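ARF GTPase-activating protein GIT1 (Rattus norvegicus, PDB 6IUH) probably stimulates GTP hydrolysis by ARF small GTPases and, through its C-terminal four-helix domain, is thought to dock partner proteins such as paxillin. Local coordinates at residues 10-13 and 14-17; 20-23 and 24-27; 48-51 and 52-56; 65-68 and 69-72; 79-82 and 83-87. All coordinates share one frame; numbering follows the deposited sequence.

Contact 1 (10-13 and 14-17)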
loop_
_atom_site.group_PDB
_atom_site.type_symbol
_atom_site.label_atom_id
_atom_site.label_comp_id
_atom_site.label_asym_id
_atom_site.label_seq_id
_atom_site.Cartn_x
_atom_site.Cartn_y
_atom_site.Cartn_z
ATOM N N LEU A 10 17.996 8.914 -8.228
ATOM C CA LEU A 10 17.373 8.427 -7.003
ATOM C C LEU A 10 17.086 9.572 -6.039
ATOM O O LEU A 10 17.926 10.447 -5.842
ATOM C CB LEU A 10 18.254 7.380 -6.320
ATOM C CG LEU A 10 18.125 5.942 -6.819
ATOM C CD1 LEU A 10 18.984 5.024 -5.975
ATOM C CD2 LEU A 10 16.674 5.494 -6.782
ATOM N N PRO A 11 15.890 9.563 -5.435
ATOM C CA PRO A 11 15.489 10.578 -4.458
ATOM C C PRO A 11 16.236 10.422 -3.140
ATOM O O PRO A 11 16.813 9.365 -2.894
ATOM C CB PRO A 11 13.997 10.307 -4.272
ATOM C CG PRO A 11 13.865 8.848 -4.540
ATOM C CD PRO A 11 14.841 8.550 -5.639
ATOM N N SER A 12 16.221 11.457 -2.307
ATOM C CA SER A 12 16.878 11.396 -1.007
ATOM C C SER A 12 16.123 10.469 -0.059
ATOM O O SER A 12 14.910 10.294 -0.189
ATOM C CB SER A 12 16.989 12.792 -0.394
ATOM O OG SER A 12 15.707 13.325 -0.114
ATOM N N THR A 13 16.840 9.882 0.892
ATOM C CA THR A 13 16.220 8.993 1.871
ATOM C C THR A 13 15.148 9.722 2.676
ATOM O O THR A 13 14.118 9.142 3.016
ATOM C CB THR A 13 17.258 8.401 2.842
ATOM O OG1 THR A 13 18.033 9.458 3.419
ATOM C CG2 THR A 13 18.183 7.442 2.109
ATOM N N GLU A 14 15.393 10.993 2.972
ATOM C CA GLU A 14 14.433 11.798 3.719
ATOM C C GLU A 14 13.125 11.956 2.947
ATOM O O GLU A 14 12.043 11.853 3.523
ATOM C CB GLU A 14 15.016 13.175 4.049
ATOM C CG GLU A 14 16.100 13.165 5.124
ATOM C CD GLU A 14 17.439 12.661 4.616
ATOM O OE1 GLU A 14 17.588 12.483 3.387
ATOM O OE2 GLU A 14 18.347 12.444 5.447
ATOM N N ASP A 15 13.228 12.203 1.645
ATOM C CA ASP A 15 12.041 12.352 0.812
ATOM C C ASP A 15 11.280 11.036 0.688
ATOM O O ASP A 15 10.053 11.021 0.732
ATOM C CB ASP A 15 12.410 12.874 -0.577
ATOM C CG ASP A 15 12.740 14.354 -0.576
ATOM O OD1 ASP A 15 12.297 15.063 0.353
ATOM O OD2 ASP A 15 13.435 14.811 -1.507
ATOM N N VAL A 16 12.007 9.935 0.536
ATOM C CA VAL A 16 11.370 8.628 0.411
ATOM C C VAL A 16 10.629 8.268 1.693
ATOM O O VAL A 16 9.509 7.761 1.648
ATOM C CB VAL A 16 12.393 7.525 0.075
ATOM C CG1 VAL A 16 11.718 6.163 0.027
ATOM C CG2 VAL A 16 13.058 7.824 -1.249
ATOM N N ILE A 17 11.251 8.550 2.835
ATOM C CA ILE A 17 10.620 8.301 4.128
ATOM C C ILE A 17 9.327 9.101 4.280
ATOM O O ILE A 17 8.309 8.567 4.728
ATOM C CB ILE A 17 11.575 8.636 5.291
ATOM C CG1 ILE A 17 12.690 7.592 5.374
ATOM C CG2 ILE A 17 10.820 8.698 6.612
ATOM C CD1 ILE A 17 13.747 7.911 6.402
HETATM O O HOH W 1 14.542 13.619 -3.553
HETATM O O HOH W 2 19.692 10.863 1.209
HETATM O O HOH W 3 20.711 10.594 4.379
#
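Pro11 and Val16 make the dense side of this helix start: the ring CG of Pro11 rests 3.5 Å from Val16 CG2. That methyl also lies 3.3 Å from Ser12 O, the carbonyl that receives Val16 N in the first full turn. Beyond them Val16 turns to Val123 and Thr126 of helix 101-128, and Pro11 to Phe60, which buries Val16 and shields Pro11 in part. The other flank is wet and polar. Ser12 sits at the N-cap, and with chi1 at 65° its hydroxyl is directed toward the first turn, where OG accepts Asp15 N at 3.2 Å with an N-H...O angle of 153°. In place of the reciprocal bond that would complete a capping box, a water accepts from Ser12 N and donates to Asp15 OD2 at 2.6 Å. Further round, a second water links Thr13 OG1 with Glu14 OE2, 3.2 Å from that carboxylate oxygen. Were the cap residue an alanine, Asp15 N would probably lose its side-chain acceptor and the start of the helix be less firmly fixed. Two acidic side chains beside the amino-terminal turn are consistent with a favourable, if solvent-softened, match to the helix dipole.

Contact 2 (20-23 and 24-27); sequences TEQV and TKNI
Val23 and Ile27 supply the apolar part of this helical turn, lying side by side and pointing the same way, with Val23 CG1 3.7 Å from Ile27 CD1. Both reach Ile115 of helix 101-128. Thr20 and Thr24 meet more lightly through their methyls, the two CG2 atoms 4.2 Å apart, and both pack on apolar side chains of the other protein chain in the assembly. The backbone bonds are regular i to i+4 links, the one from Thr24 N to Thr20 O measuring 2.8 Å. Among the polar side chains, Thr24 has OG1 set between its backbone N and carbonyl carbon (chi1 58°), directed back down the helix. There a water bridges it to Glu21 O, 2.6 Å from the hydroxyl oxygen and 3.0 Å from the carbonyl oxygen. Thr20 OG1, by contrast, is bonded to Val16 O, one turn earlier. On the outer surface Gln22 and Lys25 run alongside each other, and Lys25 NZ gives a weak bond of 3.3 Å to Gln22 OE1. Hydroxyls tied to the helix's own carbonyls, directly or through water, suggest that the threonines can probably offer their methyls to apolar partners at little polar cost.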
loop_
_atom_site.group_PDB
_atom_site.type_symbol
_atom_site.label_atom_id
_atom_site.label_comp_id
_atom_site.label_asym_id
_atom_site.label_seq_id
_atom_site.Cartn_x
_atom_site.Cartn_y
_atom_site.Cartn_z
ATOM N N THR A 20 6.683 7.625 2.048
ATOM C CA THR A 20 6.354 6.301 2.564
ATOM C C THR A 20 5.427 6.407 3.770
ATOM O O THR A 20 4.462 5.653 3.892
ATOM C CB THR A 20 7.620 5.513 2.963
ATOM O OG1 THR A 20 8.419 5.279 1.800
ATOM C CG2 THR A 20 7.249 4.178 3.589
ATOM N N GLU A 21 5.717 7.353 4.657
ATOM C CA GLU A 21 4.910 7.527 5.860
ATOM C C GLU A 21 3.493 7.999 5.530
ATOM O O GLU A 21 2.551 7.696 6.262
ATOM C CB GLU A 21 5.589 8.501 6.824
ATOM C CG GLU A 21 6.802 7.902 7.528
ATOM C CD GLU A 21 7.405 8.829 8.565
ATOM O OE1 GLU A 21 6.987 10.004 8.634
ATOM O OE2 GLU A 21 8.297 8.379 9.315
ATOM N N GLN A 22 3.341 8.729 4.430
ATOM C CA GLN A 22 2.013 9.124 3.971
ATOM C C GLN A 22 1.262 7.908 3.446
ATOM O O GLN A 22 0.057 7.778 3.647
ATOM C CB GLN A 22 2.100 10.203 2.890
ATOM C CG GLN A 22 2.453 11.581 3.422
ATOM C CD GLN A 22 1.365 12.157 4.310
ATOM O OE1 GLN A 22 0.179 11.902 4.103
ATOM N NE2 GLN A 22 1.767 12.935 5.308
ATOM N N VAL A 23 1.981 7.017 2.774
ATOM C CA VAL A 23 1.383 5.786 2.276
ATOM C C VAL A 23 0.958 4.881 3.432
ATOM O O VAL A 23 -0.159 4.368 3.439
ATOM C CB VAL A 23 2.349 5.018 1.347
ATOM C CG1 VAL A 23 1.811 3.632 1.049
ATOM C CG2 VAL A 23 2.571 5.790 0.053
ATOM N N THR A 24 1.838 4.700 4.412
ATOM C CA THR A 24 1.542 3.805 5.531
ATOM C C THR A 24 0.429 4.363 6.416
ATOM O O THR A 24 -0.415 3.612 6.900
ATOM C CB THR A 24 2.792 3.531 6.398
ATOM O OG1 THR A 24 3.324 4.767 6.889
ATOM C CG2 THR A 24 3.853 2.807 5.582
ATOM N N LYS A 25 0.424 5.677 6.614
ATOM C CA LYS A 25 -0.629 6.329 7.392
ATOM C C LYS A 25 -2.004 6.077 6.784
ATOM O O LYS A 25 -2.962 5.767 7.495
ATOM C CB LYS A 25 -0.381 7.836 7.492
ATOM C CG LYS A 25 -1.377 8.557 8.390
ATOM C CD LYS A 25 -1.237 10.069 8.300
ATOM C CE LYS A 25 -1.664 10.583 6.935
ATOM N NZ LYS A 25 -1.647 12.071 6.873
ATOM N N ASN A 26 -2.091 6.212 5.463
ATOM C CA ASN A 26 -3.348 6.019 4.752
ATOM C C ASN A 26 -3.749 4.550 4.689
ATOM O O ASN A 26 -4.933 4.219 4.745
ATOM C CB ASN A 26 -3.257 6.603 3.341
ATOM C CG ASN A 26 -3.220 8.120 3.339
ATOM O OD1 ASN A 26 -3.781 8.767 4.224
ATOM N ND2 ASN A 26 -2.562 8.696 2.341
ATOM N N ILE A 27 -2.760 3.670 4.573
ATOM C CA ILE A 27 -3.015 2.236 4.641
ATOM C C ILE A 27 -3.484 1.852 6.042
ATOM O O ILE A 27 -4.389 1.031 6.201
ATOM C CB ILE A 27 -1.766 1.419 4.264
ATOM C CG1 ILE A 27 -1.489 1.553 2.766
ATOM C CG2 ILE A 27 -1.947 -0.047 4.639
ATOM C CD1 ILE A 27 -0.242 0.821 2.305
HETATM O O HOH W 4 3.026 6.416 8.914
#

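Contact 3 (48-51 and 52-56); sequences KIHL and AVTEM
The imidazole of His50 and the hydroxyl of Thr54 meet obliquely, Thr54 OG1 standing 3.9 Å from His50 ND1, while the far part of the ring packs on Ala80 of helix 67-87. The other flat group, the carboxylate of Glu55, crosses the end of Leu51, with OE2 3.9 Å from Leu51 CD1 in a plain van der Waals touch. Thr54 is held more firmly by backbone. Its OG1, anti to its own carbonyl carbon (chi1 -60°), turns back to donate to His50 O at 2.9 Å, and Thr54 N donates to the same oxygen at 3.0 Å, the two arriving from opposite faces of the carbonyl plane. This is the familiar way a threonine inside a helix satisfies its hydroxyl, here within helix 42-57 of a four-helix bundle. The inward face is apolar: Ile49 CG2 and Val53 CG2 lie 4.2 Å apart, and both residues continue to Ile115 of helix 101-128. Ala52 CB lies 3.4 Å from Lys48 O, where the helix faces Asn26. With Glu55 cut back to an alanine, CG and the carboxylate are gone, and the flank of Leu51 CD1 is likely to lose the cover of OE2.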
loop_
_atom_site.group_PDB
_atom_site.type_symbol
_atom_site.label_atom_id
_atom_site.label_comp_id
_atom_site.label_asym_id
_atom_site.label_seq_id
_atom_site.Cartn_x
_atom_site.Cartn_y
_atom_site.Cartn_z
ATOM N N LYS A 48 -7.071 8.224 -1.175
ATOM C CA LYS A 48 -5.986 8.860 -0.437
ATOM C C LYS A 48 -4.716 8.023 -0.552
ATOM O O LYS A 48 -3.609 8.557 -0.631
ATOM C CB LYS A 48 -6.377 9.057 1.028
ATOM C CG LYS A 48 -7.547 10.013 1.221
ATOM C CD LYS A 48 -8.048 10.018 2.657
ATOM C CE LYS A 48 -7.012 10.589 3.609
ATOM N NZ LYS A 48 -7.528 10.663 5.005
ATOM N N ILE A 49 -4.885 6.706 -0.568
ATOM C CA ILE A 49 -3.762 5.796 -0.768
ATOM C C ILE A 49 -3.206 5.931 -2.184
ATOM O O ILE A 49 -1.996 6.069 -2.373
ATOM C CB ILE A 49 -4.169 4.334 -0.509
ATOM C CG1 ILE A 49 -4.491 4.131 0.971
ATOM C CG2 ILE A 49 -3.066 3.377 -0.943
ATOM C CD1 ILE A 49 -5.007 2.755 1.295
ATOM N N HIS A 50 -4.095 5.900 -3.173
ATOM C CA HIS A 50 -3.687 6.008 -4.571
ATOM C C HIS A 50 -2.920 7.304 -4.823
ATOM O O HIS A 50 -1.953 7.328 -5.584
ATOM C CB HIS A 50 -4.901 5.929 -5.500
ATOM C CG HIS A 50 -4.543 5.788 -6.946
ATOM N ND1 HIS A 50 -4.363 6.872 -7.778
ATOM C CD2 HIS A 50 -4.328 4.688 -7.708
ATOM C CE1 HIS A 50 -4.055 6.446 -8.992
ATOM N NE2 HIS A 50 -4.026 5.126 -8.975
ATOM N N LEU A 51 -3.360 8.379 -4.175
ATOM C CA LEU A 51 -2.684 9.668 -4.275
ATOM C C LEU A 51 -1.302 9.609 -3.637
ATOM O O LEU A 51 -0.326 10.111 -4.196
ATOM C CB LEU A 51 -3.519 10.765 -3.613
ATOM C CG LEU A 51 -2.857 12.140 -3.497
ATOM C CD1 LEU A 51 -2.541 12.702 -4.876
ATOM C CD2 LEU A 51 -3.739 13.100 -2.712
ATOM N N ALA A 52 -1.228 8.994 -2.462
ATOM C CA ALA A 52 0.035 8.863 -1.748
ATOM C C ALA A 52 1.019 8.020 -2.551
ATOM O O ALA A 52 2.226 8.263 -2.522
ATOM C CB ALA A 52 -0.189 8.254 -0.372
ATOM N N VAL A 53 0.490 7.030 -3.263
ATOM C CA VAL A 53 1.308 6.149 -4.087
ATOM C C VAL A 53 1.858 6.903 -5.296
ATOM O O VAL A 53 3.028 6.746 -5.656
ATOM C CB VAL A 53 0.503 4.911 -4.548
ATOM C CG1 VAL A 53 1.163 4.238 -5.739
ATOM C CG2 VAL A 53 0.344 3.925 -3.396
ATOM N N THR A 54 1.016 7.735 -5.904
ATOM C CA THR A 54 1.414 8.533 -7.063
ATOM C C THR A 54 2.542 9.501 -6.714
ATOM O O THR A 54 3.491 9.672 -7.485
ATOM C CB THR A 54 0.216 9.326 -7.633
ATOM O OG1 THR A 54 -0.808 8.413 -8.044
ATOM C CG2 THR A 54 0.643 10.169 -8.824
ATOM N N GLU A 55 2.437 10.128 -5.545
ATOM C CA GLU A 55 3.450 11.074 -5.089
ATOM C C GLU A 55 4.762 10.374 -4.759
ATOM O O GLU A 55 5.838 10.914 -4.999
ATOM C CB GLU A 55 2.955 11.849 -3.867
ATOM C CG GLU A 55 1.776 12.770 -4.144
ATOM C CD GLU A 55 1.433 13.652 -2.958
ATOM O OE1 GLU A 55 2.163 13.600 -1.946
ATOM O OE2 GLU A 55 0.435 14.399 -3.038
ATOM N N MET A 56 4.674 9.173 -4.201
ATOM C CA MET A 56 5.879 8.414 -3.895
ATOM C C MET A 56 6.552 7.960 -5.186
ATOM O O MET A 56 7.770 8.056 -5.328
ATOM C CB MET A 56 5.559 7.211 -3.010
ATOM C CG MET A 56 6.792 6.429 -2.591
ATOM S SD MET A 56 6.399 5.068 -1.487
ATOM C CE MET A 56 8.034 4.370 -1.231
#

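Contact 4 (65-68 and 69-72); sequences ALEP and VRSS
Leu66 and Val69 touch first, Leu66 CB lying 3.7 Å from Val69 CG2 where the two side chains converge on the inner side of the turn. On the outer side Glu67 and Arg70 are linked by a long salt bridge, Glu67 OE1 to Arg70 NH1 at 3.6 Å. The carboxylate and guanidinium planes are 50° apart and the oxygen stands well out of the guanidinium plane, so no N-H points at it and the attraction is one of charge. Glu67 gets there by bending at its second torsion, chi2 78°. Ala65 O lies over one face of the same guanidinium, 3.8 Å from Arg70 NH2.

What positions this group is the next shell: Arg70 runs extended, and its NE is hydrogen-bonded to Pro64 O, which ties the helix start to the chain that leads into it. The backbone supplies the frame, Arg70 N meeting Leu66 O at 3.1 Å with an N-H...O angle of 166°. Further in, Ser72 OG bonds to Gln121 OE1, while Pro68, Val69 and Ser72 all press on Ile125 of helix 101-128. Leu66 holds the N-cap position without a capping side chain, whereas the acidic Glu67 and then Pro68, whose missing N-H costs nothing in a first turn, are characteristic of a helix amino terminus, here that of helix 67-87.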
loop_
_atom_site.group_PDB
_atom_site.type_symbol
_atom_site.label_atom_id
_atom_site.label_comp_id
_atom_site.label_asym_id
_atom_site.label_seq_id
_atom_site.Cartn_x
_atom_site.Cartn_y
_atom_site.Cartn_z
ATOM N N ALA A 65 16.678 3.490 -13.763
ATOM C CA ALA A 65 17.810 2.710 -14.243
ATOM C C ALA A 65 17.918 1.394 -13.481
ATOM O O ALA A 65 18.244 0.357 -14.055
ATOM C CB ALA A 65 19.093 3.505 -14.110
ATOM N N LEU A 66 17.634 1.442 -12.183
ATOM C CA LEU A 66 17.799 0.273 -11.327
ATOM C C LEU A 66 16.674 -0.732 -11.515
ATOM O O LEU A 66 15.491 -0.391 -11.427
ATOM C CB LEU A 66 17.881 0.688 -9.856
ATOM C CG LEU A 66 19.161 1.399 -9.409
ATOM C CD1 LEU A 66 18.997 1.937 -7.998
ATOM C CD2 LEU A 66 20.359 0.460 -9.487
ATOM N N GLU A 67 17.059 -1.976 -11.774
ATOM C CA GLU A 67 16.108 -3.071 -11.917
ATOM C C GLU A 67 15.198 -3.241 -10.691
ATOM O O GLU A 67 13.994 -3.441 -10.853
ATOM C CB GLU A 67 16.855 -4.377 -12.208
ATOM C CG GLU A 67 15.986 -5.482 -12.780
ATOM C CD GLU A 67 15.702 -5.299 -14.262
ATOM O OE1 GLU A 67 16.141 -4.280 -14.838
ATOM O OE2 GLU A 67 15.046 -6.182 -14.854
ATOM N N PRO A 68 15.753 -3.165 -9.463
ATOM C CA PRO A 68 14.826 -3.312 -8.332
ATOM C C PRO A 68 13.810 -2.174 -8.210
ATOM O O PRO A 68 12.700 -2.414 -7.738
ATOM C CB PRO A 68 15.759 -3.329 -7.116
ATOM C CG PRO A 68 17.069 -3.776 -7.649
ATOM C CD PRO A 68 17.157 -3.165 -9.008
ATOM N N VAL A 69 14.176 -0.961 -8.613
ATOM C CA VAL A 69 13.220 0.144 -8.603
ATOM C C VAL A 69 12.098 -0.111 -9.611
ATOM O O VAL A 69 10.924 0.102 -9.305
ATOM C CB VAL A 69 13.894 1.496 -8.912
ATOM C CG1 VAL A 69 12.856 2.613 -8.950
ATOM C CG2 VAL A 69 14.957 1.805 -7.873
ATOM N N ARG A 70 12.460 -0.573 -10.806
ATOM C CA ARG A 70 11.471 -0.923 -11.824
ATOM C C ARG A 70 10.483 -1.961 -11.301
ATOM O O ARG A 70 9.270 -1.821 -11.474
ATOM C CB ARG A 70 12.154 -1.457 -13.085
ATOM C CG ARG A 70 13.067 -0.463 -13.784
ATOM C CD ARG A 70 13.731 -1.097 -14.997
ATOM N NE ARG A 70 14.645 -0.175 -15.669
ATOM C CZ ARG A 70 15.381 -0.492 -16.731
ATOM N NH1 ARG A 70 15.313 -1.710 -17.248
ATOM N NH2 ARG A 70 16.182 0.413 -17.278
ATOM N N SER A 71 11.012 -2.997 -10.658
ATOM C CA SER A 71 10.192 -4.082 -10.129
ATOM C C SER A 71 9.281 -3.617 -9.000
ATOM O O SER A 71 8.091 -3.936 -8.978
ATOM C CB SER A 71 11.077 -5.230 -9.631
ATOM O OG SER A 71 10.296 -6.282 -9.093
ATOM N N SER A 72 9.844 -2.867 -8.059
ATOM C CA SER A 72 9.077 -2.417 -6.903
ATOM C C SER A 72 8.019 -1.385 -7.293
ATOM O O SER A 72 6.915 -1.384 -6.743
ATOM C CB SER A 72 10.010 -1.850 -5.833
ATOM O OG SER A 72 10.821 -2.878 -5.284
#

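Contact 5 (79-82 and 83-87)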
loop_
_atom_site.group_PDB
_atom_site.type_symbol
_atom_site.label_atom_id
_atom_site.label_comp_id
_atom_site.label_asym_id
_atom_site.label_seq_id
_atom_site.Cartn_x
_atom_site.Cartn_y
_atom_site.Cartn_z
ATOM N N SER A 79 -0.707 -2.658 -7.464
ATOM C CA SER A 79 -1.475 -2.976 -6.265
ATOM C C SER A 79 -2.411 -1.835 -5.885
ATOM O O SER A 79 -3.504 -2.062 -5.358
ATOM C CB SER A 79 -0.534 -3.300 -5.107
ATOM O OG SER A 79 0.328 -4.367 -5.453
ATOM N N ALA A 80 -1.982 -0.606 -6.157
ATOM C CA ALA A 80 -2.810 0.564 -5.884
ATOM C C ALA A 80 -4.010 0.585 -6.819
ATOM O O ALA A 80 -5.124 0.914 -6.411
ATOM C CB ALA A 80 -1.999 1.842 -6.030
ATOM N N TYR A 81 -3.765 0.230 -8.077
ATOM C CA TYR A 81 -4.813 0.155 -9.089
ATOM C C TYR A 81 -5.791 -0.969 -8.765
ATOM O O TYR A 81 -7.008 -0.795 -8.860
ATOM C CB TYR A 81 -4.196 -0.057 -10.470
ATOM C CG TYR A 81 -5.192 -0.096 -11.606
ATOM C CD1 TYR A 81 -5.599 1.070 -12.238
ATOM C CD2 TYR A 81 -5.708 -1.303 -12.059
ATOM C CE1 TYR A 81 -6.506 1.036 -13.284
ATOM C CE2 TYR A 81 -6.613 -1.347 -13.101
ATOM C CZ TYR A 81 -7.007 -0.176 -13.709
ATOM O OH TYR A 81 -7.906 -0.220 -14.749
ATOM N N ARG A 82 -5.245 -2.122 -8.389
ATOM C CA ARG A 82 -6.050 -3.266 -7.978
ATOM C C ARG A 82 -6.938 -2.918 -6.780
ATOM O O ARG A 82 -8.106 -3.313 -6.726
ATOM C CB ARG A 82 -5.143 -4.452 -7.647
ATOM C CG ARG A 82 -5.872 -5.737 -7.299
ATOM C CD ARG A 82 -4.909 -6.765 -6.721
ATOM N NE ARG A 82 -5.610 -7.826 -6.005
ATOM C CZ ARG A 82 -5.034 -8.639 -5.125
ATOM N NH1 ARG A 82 -3.744 -8.508 -4.846
ATOM N NH2 ARG A 82 -5.749 -9.578 -4.519
ATOM N N LEU A 83 -6.379 -2.182 -5.823
ATOM C CA LEU A 83 -7.134 -1.726 -4.659
ATOM C C LEU A 83 -8.297 -0.832 -5.068
ATOM O O LEU A 83 -9.425 -1.007 -4.605
ATOM C CB LEU A 83 -6.225 -0.973 -3.686
ATOM C CG LEU A 83 -6.905 -0.370 -2.455
ATOM C CD1 LEU A 83 -7.475 -1.467 -1.577
ATOM C CD2 LEU A 83 -5.929 0.495 -1.668
ATOM N N GLN A 84 -8.006 0.134 -5.931
ATOM C CA GLN A 84 -9.017 1.058 -6.428
ATOM C C GLN A 84 -10.157 0.295 -7.092
ATOM O O GLN A 84 -11.328 0.647 -6.936
ATOM C CB GLN A 84 -8.388 2.047 -7.410
ATOM C CG GLN A 84 -9.209 3.295 -7.669
ATOM C CD GLN A 84 -8.488 4.275 -8.572
ATOM O OE1 GLN A 84 -7.939 3.892 -9.606
ATOM N NE2 GLN A 84 -8.474 5.543 -8.180
ATOM N N SER A 85 -9.805 -0.754 -7.831
ATOM C CA SER A 85 -10.794 -1.592 -8.499
ATOM C C SER A 85 -11.697 -2.295 -7.495
ATOM O O SER A 85 -12.907 -2.390 -7.688
ATOM C CB SER A 85 -10.108 -2.630 -9.389
ATOM O OG SER A 85 -9.387 -2.009 -10.440
ATOM N N GLU A 86 -11.095 -2.791 -6.422
ATOM C CA GLU A 86 -11.830 -3.545 -5.417
ATOM C C GLU A 86 -12.778 -2.666 -4.606
ATOM O O GLU A 86 -13.898 -3.068 -4.304
ATOM C CB GLU A 86 -10.850 -4.261 -4.484
ATOM C CG GLU A 86 -10.140 -5.433 -5.136
ATOM C CD GLU A 86 -11.072 -6.605 -5.386
ATOM O OE1 GLU A 86 -12.093 -6.714 -4.675
ATOM O OE2 GLU A 86 -10.784 -7.415 -6.292
ATOM N N CYS A 87 -12.332 -1.464 -4.263
ATOM C CA CYS A 87 -13.115 -0.592 -3.395
ATOM C C CYS A 87 -14.362 -0.016 -4.063
ATOM O O CYS A 87 -15.280 0.434 -3.376
ATOM C CB CYS A 87 -12.240 0.544 -2.869
ATOM S SG CYS A 87 -11.015 0.003 -1.667
HETATM O O HOH W 5 -8.470 -8.431 -6.369
#
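Tyr81 O is gripped twice by Ser85, whose backbone N donates at 3.0 Å and whose OG donates at 3.1 Å, from opposite faces of the carbonyl plane. The hydroxyl sits above that plane, 35° out of it, so it does not lie on a lone pair. Its place follows from chi1 of -64°, which sets OG anti to the carbonyl carbon of Ser85 and folds it back along the helix. The same OG lies 3.9 Å from Tyr81 CE2, an oblique brush with the phenol ring rather than a bond.

One residue on, Arg82 and Glu86 carry opposite charges that do not meet. A water stands between them, accepting from Arg82 NE at 2.9 Å in the plane of the guanidinium, at its edge, and donating to Glu86 OE2 at 2.5 Å. The two charged atoms, NE and OE2, remain 5.2 Å apart, so any attraction between them is probably softened. The terminal nitrogen Arg82 NH2 is bonded to Gln107 and Gln110, which fixes the guanidinium against helix 101-128. Gln84 reaches the other way, its NE2 bonded to Glu47 of helix 42-57, and Leu83 packs inward on Ile49 of that helix. Helix 67-87 thus packs against two others of the bundle, helix 101-128 meeting Arg82 and Ser79, and helix 42-57 meeting Ala80, Leu83 and Gln84.

How the contacts relate
From the N terminus, contact 1 starts helix 13-35 and contact 2 continues along it, their centres about 15 Å apart. Contact 3 lies on helix 42-57, and contacts 4 and 5 mark the start and the later turns of helix 67-87. Each closes only a turn of its own, so the five stand in series, none nesting or crossing. The ties between helices come from side chains: Thr20 OG1 meets Met56 CE at 3.2 Å between contacts 2 and 3, Ile49 CD1 meets Leu83 CD2 at 3.8 Å between contacts 3 and 5, and Leu10 CD1 meets Leu66 CD1 at 3.7 Å between contacts 1 and 4. Contact 3 thus stands in the middle, joining helices 13-35 and 67-87.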